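Local coordinates for protein methylthioribose-1-phosphate isomerase (Saccharomyces cerevisiae, PDB 1W2W) that interconverts 5-methylthioribose 1-phosphate and 5-methylthioribulose 1-phosphate in the methionine salvage pathway, this chain being the N-terminal part of the enzyme, at residues Val16-Leu21 with Val33-Ile38; Val94-Leu99 with Glu118-Leu123. All coordinates share one frame; numbering follows the deposited sequence.

How the interactions relate
From the N terminus, strand 6-9 leads into strand 17-21, and the first of the two contacts, interaction 1, closes the loop between 17-21 and 32-34, an excursion without helix. The end of 33-38 then enters helix 38-46. Interaction 2 comes later, where helix 88-103 and helix 111-124 lie side by side. The two contacts follow in series, neither nested nor crossed, with centres about 19 Å apart. They still meet, because I38 packs its CG2 against the backbone O of R98 and its CD1 against CD1 of L95. Interaction 1 thus joins two strands of the small three-stranded sheet, interaction 2 pairs two helices, and I38 joins the two regions.

Interaction 1: residues Val16-Leu21 with Val33-Ile38; sequences VSVKVL and VPIHTI
The backbone N of V33 makes the shortest direct bond here, 2.8 Å to O of V20, with the donor in the carbonyl plane. V20 N answers by donating to V33 O, this time from a position tilted 30° off the carbonyl plane, so V20 and V33 form an antiparallel hydrogen-bonded pair. K19 and P34 follow as a non-hydrogen-bonded pair, where K19 CA sits 3.3 Å from V33 O in a CA-H...O contact. Beyond the proline, I35 N reaches V18 O at 3.0 Å, coming in above the carbonyl plane, 36° out of it. Here the direct bonds give way to water 1, which accepts from V18 N and donates to I35 O, linking the two segments in place of a direct bond between those atoms.

V18, V20, V33 and I35 make the apolar side of this hairpin. I35 has CG1 beside its backbone N, anti to the carbonyl carbon (chi1 -55°), which brings I35 CG1 to 3.9 Å from V18 CG1. The same I35 CG1 lies 4.1 Å from V20 CG1, the two side chains crossed at about a right angle. V20 turns CG2 the other way, toward CB of V33 at 3.9 Å. Helix 38-46 adds V44 against V33 and I35, and helix 53-73 adds T66 against V18. K19 leaves from the other face with an extended chain and makes a cation-pi contact with Y32. Strand 6-9 bonds to the far edge of 17-21, making that the middle strand of a three-stranded sheet.

The chemistry is split accordingly: backbone bonds and one water set the register, while branched aliphatic side chains seal the sheet against the helices and leave K19 and P34 on the exposed side.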
loop_
_atom_site.group_PDB
_atom_site.type_symbol
_atom_site.label_atom_id
_atom_site.label_comp_id
_atom_site.label_asym_id
_atom_site.label_seq_id
_atom_site.Cartn_x
_atom_site.Cartn_y
_atom_site.Cartn_z
ATOM N N VAL A 16 -14.864 26.703 -28.046
ATOM C CA VAL A 16 -15.156 25.562 -27.173
ATOM C C VAL A 16 -14.877 25.936 -25.728
ATOM O O VAL A 16 -14.101 26.857 -25.458
ATOM C CB VAL A 16 -14.350 24.294 -27.539
ATOM C CG1 VAL A 16 -14.628 23.858 -28.970
ATOM C CG2 VAL A 16 -12.849 24.482 -27.302
ATOM N N SER A 17 -15.502 25.227 -24.792
ATOM C CA SER A 17 -15.083 25.359 -23.406
ATOM C C SER A 17 -14.622 24.007 -22.874
ATOM O O SER A 17 -15.102 22.952 -23.296
ATOM C CB SER A 17 -16.177 25.989 -22.542
ATOM O OG SER A 17 -17.246 25.076 -22.387
ATOM N N VAL A 18 -13.660 24.060 -21.966
ATOM C CA VAL A 18 -13.070 22.850 -21.412
ATOM C C VAL A 18 -12.880 23.116 -19.927
ATOM O O VAL A 18 -12.331 24.146 -19.548
ATOM C CB VAL A 18 -11.713 22.542 -22.087
ATOM C CG1 VAL A 18 -11.072 21.314 -21.468
ATOM C CG2 VAL A 18 -11.891 22.357 -23.594
ATOM N N LYS A 19 -13.341 22.200 -19.079
ATOM C CA LYS A 19 -12.992 22.246 -17.657
ATOM C C LYS A 19 -12.727 20.810 -17.205
ATOM O O LYS A 19 -13.254 19.879 -17.799
ATOM C CB LYS A 19 -14.094 22.918 -16.823
ATOM C CG LYS A 19 -15.396 22.134 -16.715
ATOM C CD LYS A 19 -16.473 22.968 -16.024
ATOM C CE LYS A 19 -17.706 22.133 -15.708
ATOM N NZ LYS A 19 -18.824 22.985 -15.204
ATOM N N VAL A 20 -11.906 20.612 -16.180
ATOM C CA VAL A 20 -11.548 19.254 -15.781
ATOM C C VAL A 20 -11.744 19.049 -14.283
ATOM O O VAL A 20 -11.587 19.976 -13.479
ATOM C CB VAL A 20 -10.101 18.900 -16.159
ATOM C CG1 VAL A 20 -9.897 18.973 -17.675
ATOM C CG2 VAL A 20 -9.114 19.808 -15.411
ATOM N N LEU A 21 -12.102 17.833 -13.898
ATOM C CA LEU A 21 -12.245 17.535 -12.480
ATOM C C LEU A 21 -10.866 17.545 -11.852
ATOM O O LEU A 21 -9.929 17.008 -12.428
ATOM C CB LEU A 21 -12.840 16.141 -12.300
ATOM C CG LEU A 21 -14.356 15.995 -12.253
ATOM C CD1 LEU A 21 -14.673 14.541 -11.970
ATOM C CD2 LEU A 21 -14.959 16.912 -11.197
ATOM N N VAL A 33 -11.474 22.681 -12.810
ATOM C CA VAL A 33 -10.386 23.582 -13.168
ATOM C C VAL A 33 -10.585 23.974 -14.634
ATOM O O VAL A 33 -10.599 23.118 -15.520
ATOM C CB VAL A 33 -9.014 22.904 -13.011
ATOM C CG1 VAL A 33 -7.900 23.836 -13.437
ATOM C CG2 VAL A 33 -8.806 22.434 -11.557
ATOM N N PRO A 34 -10.754 25.265 -14.903
ATOM C CA PRO A 34 -10.927 25.712 -16.292
ATOM C C PRO A 34 -9.640 25.542 -17.079
ATOM O O PRO A 34 -8.553 25.735 -16.525
ATOM C CB PRO A 34 -11.269 27.207 -16.154
ATOM C CG PRO A 34 -10.687 27.608 -14.844
ATOM C CD PRO A 34 -10.795 26.383 -13.939
ATOM N N ILE A 35 -9.764 25.189 -18.359
ATOM C CA ILE A 35 -8.599 25.126 -19.231
ATOM C C ILE A 35 -8.712 26.200 -20.312
ATOM O O ILE A 35 -9.622 26.158 -21.127
ATOM C CB ILE A 35 -8.513 23.738 -19.897
ATOM C CG1 ILE A 35 -8.528 22.623 -18.838
ATOM C CG2 ILE A 35 -7.311 23.660 -20.836
ATOM C CD1 ILE A 35 -7.283 22.551 -17.943
ATOM N N HIS A 36 -7.793 27.163 -20.303
ATOM C CA HIS A 36 -7.811 28.247 -21.287
ATOM C C HIS A 36 -6.586 28.234 -22.193
ATOM O O HIS A 36 -6.666 28.599 -23.372
ATOM C CB HIS A 36 -7.952 29.604 -20.580
ATOM C CG HIS A 36 -9.237 29.750 -19.822
ATOM N ND1 HIS A 36 -10.466 29.778 -20.444
ATOM C CD2 HIS A 36 -9.484 29.869 -18.496
ATOM C CE1 HIS A 36 -11.416 29.907 -19.534
ATOM N NE2 HIS A 36 -10.847 29.962 -18.345
ATOM N N THR A 37 -5.448 27.826 -21.645
ATOM C CA THR A 37 -4.193 27.889 -22.384
ATOM C C THR A 37 -3.363 26.641 -22.189
ATOM O O THR A 37 -3.704 25.767 -21.377
ATOM C CB THR A 37 -3.349 29.076 -21.910
ATOM O OG1 THR A 37 -2.836 28.786 -20.597
ATOM C CG2 THR A 37 -4.227 30.313 -21.731
ATOM N N ILE A 38 -2.258 26.579 -22.925
ATOM C CA ILE A 38 -1.348 25.449 -22.798
ATOM C C ILE A 38 -0.715 25.433 -21.411
ATOM O O ILE A 38 -0.362 24.370 -20.890
ATOM C CB ILE A 38 -0.316 25.457 -23.938
ATOM C CG1 ILE A 38 -1.043 25.118 -25.250
ATOM C CG2 ILE A 38 0.775 24.412 -23.696
ATOM C CD1 ILE A 38 -0.211 25.336 -26.513
HETATM O O HOH W 1 -12.301 26.628 -21.572
#

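Interaction 2: residues Val94-Leu99 with Glu118-Leu123; sequences VLNKRL and EIKNIL
L95, N96 and L99 meet I119, K120 and L123 across an antiparallel helix pair, helix 88-103 beside helix 111-124. The short segments run at 176° with axes 11.3 Å apart, so side chains fill the gap between the backbones.

L123 projects into that gap because its CG stands anti to the backbone N (chi1 -176°). Its CD1 lies 3.9 Å from CD2 of L95, while its CD2 touches L95 as well and lies against the amide of N96, 3.6 Å from OD1. CD1 of L99 meets CG of K120 at 3.8 Å and, more loosely, CG2 of I119. The L99 and K120 side chains lie alongside one another, pointing opposite ways.

K120 sets CG beside its backbone N (chi1 -76°), then runs extended, passing the amide oxygen of N96 with its methylenes and carrying NZ to a salt bridge with D100 of helix 88-103. With an alanine in place of K120, D100 would probably lose this salt bridge, and a gap is likely to open beside L99 CD1 and the N96 amide. Deeper in, V64 and S61 of helix 53-73 touch L99 and I119, whereas F132 of helix 129-168 touches L95.

No direct hydrogen bond joins the segments; besides the K120-D100 salt bridge, a water ties the two helices. Water 2 donates to OD1 of N96 at 3.0 Å and to the backbone O of K120 at 3.1 Å, bridging one helix's side chain to the other's carbonyl.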
loop_
_atom_site.group_PDB
_atom_site.type_symbol
_atom_site.label_atom_id
_atom_site.label_comp_id
_atom_site.label_asym_id
_atom_site.label_seq_id
_atom_site.Cartn_x
_atom_site.Cartn_y
_atom_site.Cartn_z
ATOM N N VAL A 94 6.545 29.815 -31.976
ATOM C CA VAL A 94 6.136 29.877 -30.577
ATOM C C VAL A 94 5.172 28.738 -30.225
ATOM O O VAL A 94 5.326 28.088 -29.182
ATOM C CB VAL A 94 5.554 31.245 -30.211
ATOM C CG1 VAL A 94 4.944 31.217 -28.800
ATOM C CG2 VAL A 94 6.649 32.308 -30.295
ATOM N N LEU A 95 4.193 28.490 -31.092
ATOM C CA LEU A 95 3.283 27.363 -30.864
ATOM C C LEU A 95 4.056 26.050 -30.705
ATOM O O LEU A 95 3.794 25.279 -29.774
ATOM C CB LEU A 95 2.252 27.257 -31.984
ATOM C CG LEU A 95 1.087 26.278 -31.825
ATOM C CD1 LEU A 95 0.549 26.324 -30.403
ATOM C CD2 LEU A 95 0.019 26.721 -32.810
ATOM N N ASN A 96 5.008 25.793 -31.601
ATOM C CA ASN A 96 5.805 24.574 -31.500
ATOM C C ASN A 96 6.590 24.493 -30.204
ATOM O O ASN A 96 6.697 23.427 -29.600
ATOM C CB ASN A 96 6.713 24.382 -32.717
ATOM C CG ASN A 96 5.969 23.786 -33.893
ATOM O OD1 ASN A 96 5.209 22.823 -33.736
ATOM N ND2 ASN A 96 6.168 24.357 -35.073
ATOM N N LYS A 97 7.122 25.626 -29.767
ATOM C CA LYS A 97 7.841 25.689 -28.499
ATOM C C LYS A 97 6.895 25.350 -27.345
ATOM O O LYS A 97 7.258 24.626 -26.418
ATOM C CB LYS A 97 8.447 27.082 -28.322
ATOM C CG LYS A 97 9.257 27.296 -27.048
ATOM C CD LYS A 97 10.030 28.619 -27.144
ATOM C CE LYS A 97 9.314 29.757 -26.433
ATOM N NZ LYS A 97 9.978 30.033 -25.120
ATOM N N ARG A 98 5.675 25.867 -27.412
ATOM C CA ARG A 98 4.704 25.613 -26.355
ATOM C C ARG A 98 4.187 24.169 -26.377
ATOM O O ARG A 98 3.884 23.600 -25.321
ATOM C CB ARG A 98 3.580 26.654 -26.391
ATOM C CG ARG A 98 4.068 27.991 -25.843
ATOM C CD ARG A 98 3.097 29.127 -26.011
ATOM N NE ARG A 98 1.951 29.011 -25.108
ATOM C CZ ARG A 98 2.013 29.153 -23.795
ATOM N NH1 ARG A 98 3.170 29.415 -23.197
ATOM N NH2 ARG A 98 0.908 29.044 -23.074
ATOM N N LEU A 99 4.115 23.573 -27.566
ATOM C CA LEU A 99 3.862 22.131 -27.674
ATOM C C LEU A 99 4.961 21.276 -27.052
ATOM O O LEU A 99 4.677 20.279 -26.382
ATOM C CB LEU A 99 3.582 21.717 -29.125
ATOM C CG LEU A 99 2.357 22.336 -29.799
ATOM C CD1 LEU A 99 2.370 22.008 -31.293
ATOM C CD2 LEU A 99 1.067 21.825 -29.140
ATOM N N GLU A 118 0.736 14.291 -33.879
ATOM C CA GLU A 118 -0.348 14.478 -34.827
ATOM C C GLU A 118 -0.724 15.953 -34.921
ATOM O O GLU A 118 -0.931 16.468 -36.024
ATOM C CB GLU A 118 -1.563 13.629 -34.450
ATOM C CG GLU A 118 -2.644 13.555 -35.523
ATOM C CD GLU A 118 -2.101 13.380 -36.932
ATOM O OE1 GLU A 118 -1.269 12.474 -37.164
ATOM O OE2 GLU A 118 -2.518 14.153 -37.817
ATOM N N ILE A 119 -0.800 16.636 -33.777
ATOM C CA ILE A 119 -1.136 18.063 -33.801
ATOM C C ILE A 119 -0.065 18.857 -34.567
ATOM O O ILE A 119 -0.401 19.760 -35.347
ATOM C CB ILE A 119 -1.352 18.629 -32.387
ATOM C CG1 ILE A 119 -2.610 18.010 -31.761
ATOM C CG2 ILE A 119 -1.422 20.173 -32.428
ATOM C CD1 ILE A 119 -2.747 18.219 -30.255
ATOM N N LYS A 120 1.205 18.521 -34.357
ATOM C CA LYS A 120 2.280 19.155 -35.132
ATOM C C LYS A 120 2.158 18.911 -36.639
ATOM O O LYS A 120 2.427 19.814 -37.451
ATOM C CB LYS A 120 3.658 18.713 -34.647
ATOM C CG LYS A 120 4.079 19.369 -33.348
ATOM C CD LYS A 120 5.544 19.109 -33.065
ATOM C CE LYS A 120 5.957 19.702 -31.737
ATOM N NZ LYS A 120 7.442 19.669 -31.654
ATOM N N ASN A 121 1.765 17.697 -37.013
ATOM C CA ASN A 121 1.517 17.382 -38.418
ATOM C C ASN A 121 0.366 18.199 -38.986
ATOM O O ASN A 121 0.413 18.665 -40.133
ATOM C CB ASN A 121 1.218 15.893 -38.596
ATOM C CG ASN A 121 2.469 15.044 -38.532
ATOM O OD1 ASN A 121 3.576 15.535 -38.766
ATOM N ND2 ASN A 121 2.303 13.767 -38.207
ATOM N N ILE A 122 -0.677 18.378 -38.184
ATOM C CA ILE A 122 -1.765 19.252 -38.587
ATOM C C ILE A 122 -1.274 20.691 -38.728
ATOM O O ILE A 122 -1.616 21.370 -39.698
ATOM C CB ILE A 122 -2.947 19.162 -37.614
ATOM C CG1 ILE A 122 -3.578 17.767 -37.705
ATOM C CG2 ILE A 122 -3.998 20.222 -37.962
ATOM C CD1 ILE A 122 -4.585 17.492 -36.596
ATOM N N LEU A 123 -0.475 21.154 -37.773
ATOM C CA LEU A 123 0.023 22.527 -37.821
ATOM C C LEU A 123 0.835 22.756 -39.093
ATOM O O LEU A 123 0.711 23.804 -39.735
ATOM C CB LEU A 123 0.868 22.839 -36.588
ATOM C CG LEU A 123 1.399 24.260 -36.414
ATOM C CD1 LEU A 123 0.313 25.320 -36.449
ATOM C CD2 LEU A 123 2.222 24.365 -35.140
HETATM O O HOH W 2 4.650 21.717 -36.461
#